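PDB 1OI4: Protein/nucleic acid deglycase 2 from Escherichia coli, which repairs proteins and nucleotides glycated by glyoxal or methylglyoxal, hydrolysing the early Maillard adducts and releasing glycolate or lactate. Local coordinates for residues 28-33 against 95-100. Residues are numbered along the deposited sequence; the frame is centred on the assembly and turned at random.
Sequences VLITDE and GHSPDY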
loop_
_atom_site.group_PDB
_atom_site.type_symbol
_atom_site.label_atom_id
_atom_site.label_comp_id
_atom_site.label_asym_id
_atom_site.label_seq_id
_atom_site.Cartn_x
_atom_site.Cartn_y
_atom_site.Cartn_z
ATOM N N VAL A 28 6.911 -14.686 -9.257
ATOM C CA VAL A 28 6.186 -14.064 -8.158
ATOM C C VAL A 28 7.051 -12.977 -7.518
ATOM O O VAL A 28 8.142 -13.255 -7.017
ATOM C CB VAL A 28 5.811 -15.102 -7.062
ATOM C CG1 VAL A 28 4.849 -14.480 -6.065
ATOM C CG2 VAL A 28 5.183 -16.336 -7.693
ATOM N N LEU A 29 6.584 -11.735 -7.566
ATOM C CA LEU A 29 7.329 -10.641 -6.950
ATOM C C LEU A 29 6.774 -10.617 -5.538
ATOM O O LEU A 29 5.607 -10.299 -5.328
ATOM C CB LEU A 29 7.066 -9.322 -7.685
ATOM C CG LEU A 29 7.440 -9.356 -9.175
ATOM C CD1 LEU A 29 7.299 -7.964 -9.778
ATOM C CD2 LEU A 29 8.877 -9.878 -9.340
ATOM N N ILE A 30 7.607 -10.965 -4.563
ATOM C CA ILE A 30 7.114 -11.047 -3.204
ATOM C C ILE A 30 8.157 -10.710 -2.146
ATOM O O ILE A 30 9.317 -11.106 -2.252
ATOM C CB ILE A 30 6.545 -12.481 -2.975
ATOM C CG1 ILE A 30 5.929 -12.626 -1.583
ATOM C CG2 ILE A 30 7.647 -13.509 -3.204
ATOM C CD1 ILE A 30 6.938 -12.753 -0.461
ATOM N N THR A 31 7.735 -9.961 -1.130
ATOM C CA THR A 31 8.625 -9.601 -0.032
ATOM C C THR A 31 7.850 -9.682 1.281
ATOM O O THR A 31 6.715 -10.154 1.306
ATOM C CB THR A 31 9.211 -8.181 -0.207
ATOM O OG1 THR A 31 10.277 -7.988 0.729
ATOM C CG2 THR A 31 8.140 -7.121 0.030
ATOM N N ASP A 32 8.463 -9.223 2.365
ATOM C CA ASP A 32 7.829 -9.264 3.677
ATOM C C ASP A 32 6.459 -8.594 3.774
ATOM O O ASP A 32 6.197 -7.571 3.134
ATOM C CB ASP A 32 8.758 -8.642 4.717
ATOM C CG ASP A 32 10.057 -9.409 4.866
ATOM O OD1 ASP A 32 10.000 -10.610 5.220
ATOM O OD2 ASP A 32 11.127 -8.813 4.629
ATOM N N GLU A 33 5.603 -9.189 4.598
ATOM C CA GLU A 33 4.260 -8.698 4.857
ATOM C C GLU A 33 3.248 -8.890 3.741
ATOM O O GLU A 33 2.261 -8.166 3.653
ATOM C CB GLU A 33 4.322 -7.231 5.281
ATOM C CG GLU A 33 5.100 -7.042 6.573
ATOM C CD GLU A 33 5.109 -5.608 7.051
ATOM O OE1 GLU A 33 4.015 -5.040 7.250
ATOM O OE2 GLU A 33 6.210 -5.052 7.231
ATOM N N GLY A 95 -1.271 -7.616 0.485
ATOM C CA GLY A 95 -0.713 -7.339 1.795
ATOM C C GLY A 95 0.111 -6.072 1.633
ATOM O O GLY A 95 -0.218 -5.233 0.798
ATOM N N HIS A 96 1.179 -5.919 2.406
ATOM C CA HIS A 96 2.013 -4.728 2.272
ATOM C C HIS A 96 3.215 -4.983 1.364
ATOM O O HIS A 96 4.074 -4.115 1.199
ATOM C CB HIS A 96 2.487 -4.252 3.646
ATOM C CG HIS A 96 1.373 -3.819 4.549
ATOM N ND1 HIS A 96 0.471 -2.839 4.196
ATOM C CD2 HIS A 96 1.020 -4.227 5.790
ATOM C CE1 HIS A 96 -0.392 -2.662 5.181
ATOM N NE2 HIS A 96 -0.081 -3.491 6.161
ATOM N N SER A 97 3.272 -6.169 0.764
ATOM C CA SER A 97 4.380 -6.508 -0.121
ATOM C C SER A 97 4.516 -5.554 -1.315
ATOM O O SER A 97 5.611 -5.077 -1.607
ATOM C CB SER A 97 4.238 -7.947 -0.621
ATOM O OG SER A 97 5.259 -8.251 -1.555
ATOM N N PRO A 98 3.409 -5.272 -2.028
ATOM C CA PRO A 98 3.489 -4.361 -3.178
ATOM C C PRO A 98 3.995 -2.964 -2.803
ATOM O O PRO A 98 4.727 -2.332 -3.567
ATOM C CB PRO A 98 2.054 -4.341 -3.697
ATOM C CG PRO A 98 1.579 -5.727 -3.381
ATOM C CD PRO A 98 2.087 -5.919 -1.971
ATOM N N ASP A 99 3.606 -2.479 -1.629
ATOM C CA ASP A 99 4.051 -1.161 -1.176
ATOM C C ASP A 99 5.575 -1.143 -1.054
ATOM O O ASP A 99 6.238 -0.191 -1.469
ATOM C CB ASP A 99 3.430 -0.830 0.180
ATOM C CG ASP A 99 3.960 0.469 0.762
ATOM O OD1 ASP A 99 4.481 0.441 1.898
ATOM O OD2 ASP A 99 3.854 1.518 0.091
ATOM N N TYR A 100 6.124 -2.211 -0.490
ATOM C CA TYR A 100 7.564 -2.311 -0.308
ATOM C C TYR A 100 8.307 -2.447 -1.627
ATOM O O TYR A 100 9.386 -1.892 -1.795
ATOM C CB TYR A 100 7.894 -3.507 0.593
ATOM C CG TYR A 100 7.425 -3.339 2.022
ATOM C CD1 TYR A 100 7.232 -4.447 2.854
ATOM C CD2 TYR A 100 7.181 -2.069 2.548
ATOM C CE1 TYR A 100 6.802 -4.289 4.174
ATOM C CE2 TYR A 100 6.754 -1.901 3.862
ATOM C CZ TYR A 100 6.564 -3.009 4.670
ATOM O OH TYR A 100 6.127 -2.823 5.963
HETATM O O HOH W 1 3.850 -8.538 -3.863
#
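S97 meets T31 where two loops come together at the C-terminal ends of the parallel, neighbouring strands 25-29 and 89-92, the place where DJ-1/PfpI proteins build their active site. Residues 28-33 run off the first of these strands; 95-100 follow the second and lead into the short helix 97-101. The strand end is the loose, water-bridged part: L29 and I30 barely touch the other segment. With S97 OG anti to its own N (chi1 176°), the hydroxyl reaches the backbone of the first loop and accepts a bond from T31 N at 3.0 Å. The same OG donates to a water, which in turn donates to L29 O, so backbone groups on both sides of I30 are tied to one serine.

The tight part is the loop from T31 to E33, set against H96, S97 and Y100. T31 CG2 touches Y100 CB at 3.7 Å and lies in the plane of the ring at its edge, while T31 OG1 is bonded to E57. Further along, H96 N donates to E33 O (2.8 Å), and G95 must stay bare, because a CB there would run into that carbonyl. G95 lies about 6 Å from the side chain of C125, the probable nucleophile.

The E33 side chain lies against H96 and Y100, at the partly exposed end that faces the second subunit, whose H96 NE2 bonds Y100 OH while its H96 ring stacks on H96 of this chain. The E33 carboxylate and the Y100 ring stand 74° apart. A phenylalanine in place of Y100 would probably leave E33 and the H96 of the second subunit without their shared hydroxyl. Y100 OH donates to E33 OE2 over 2.6 Å, arriving from above the carboxylate, 48° out of its plane.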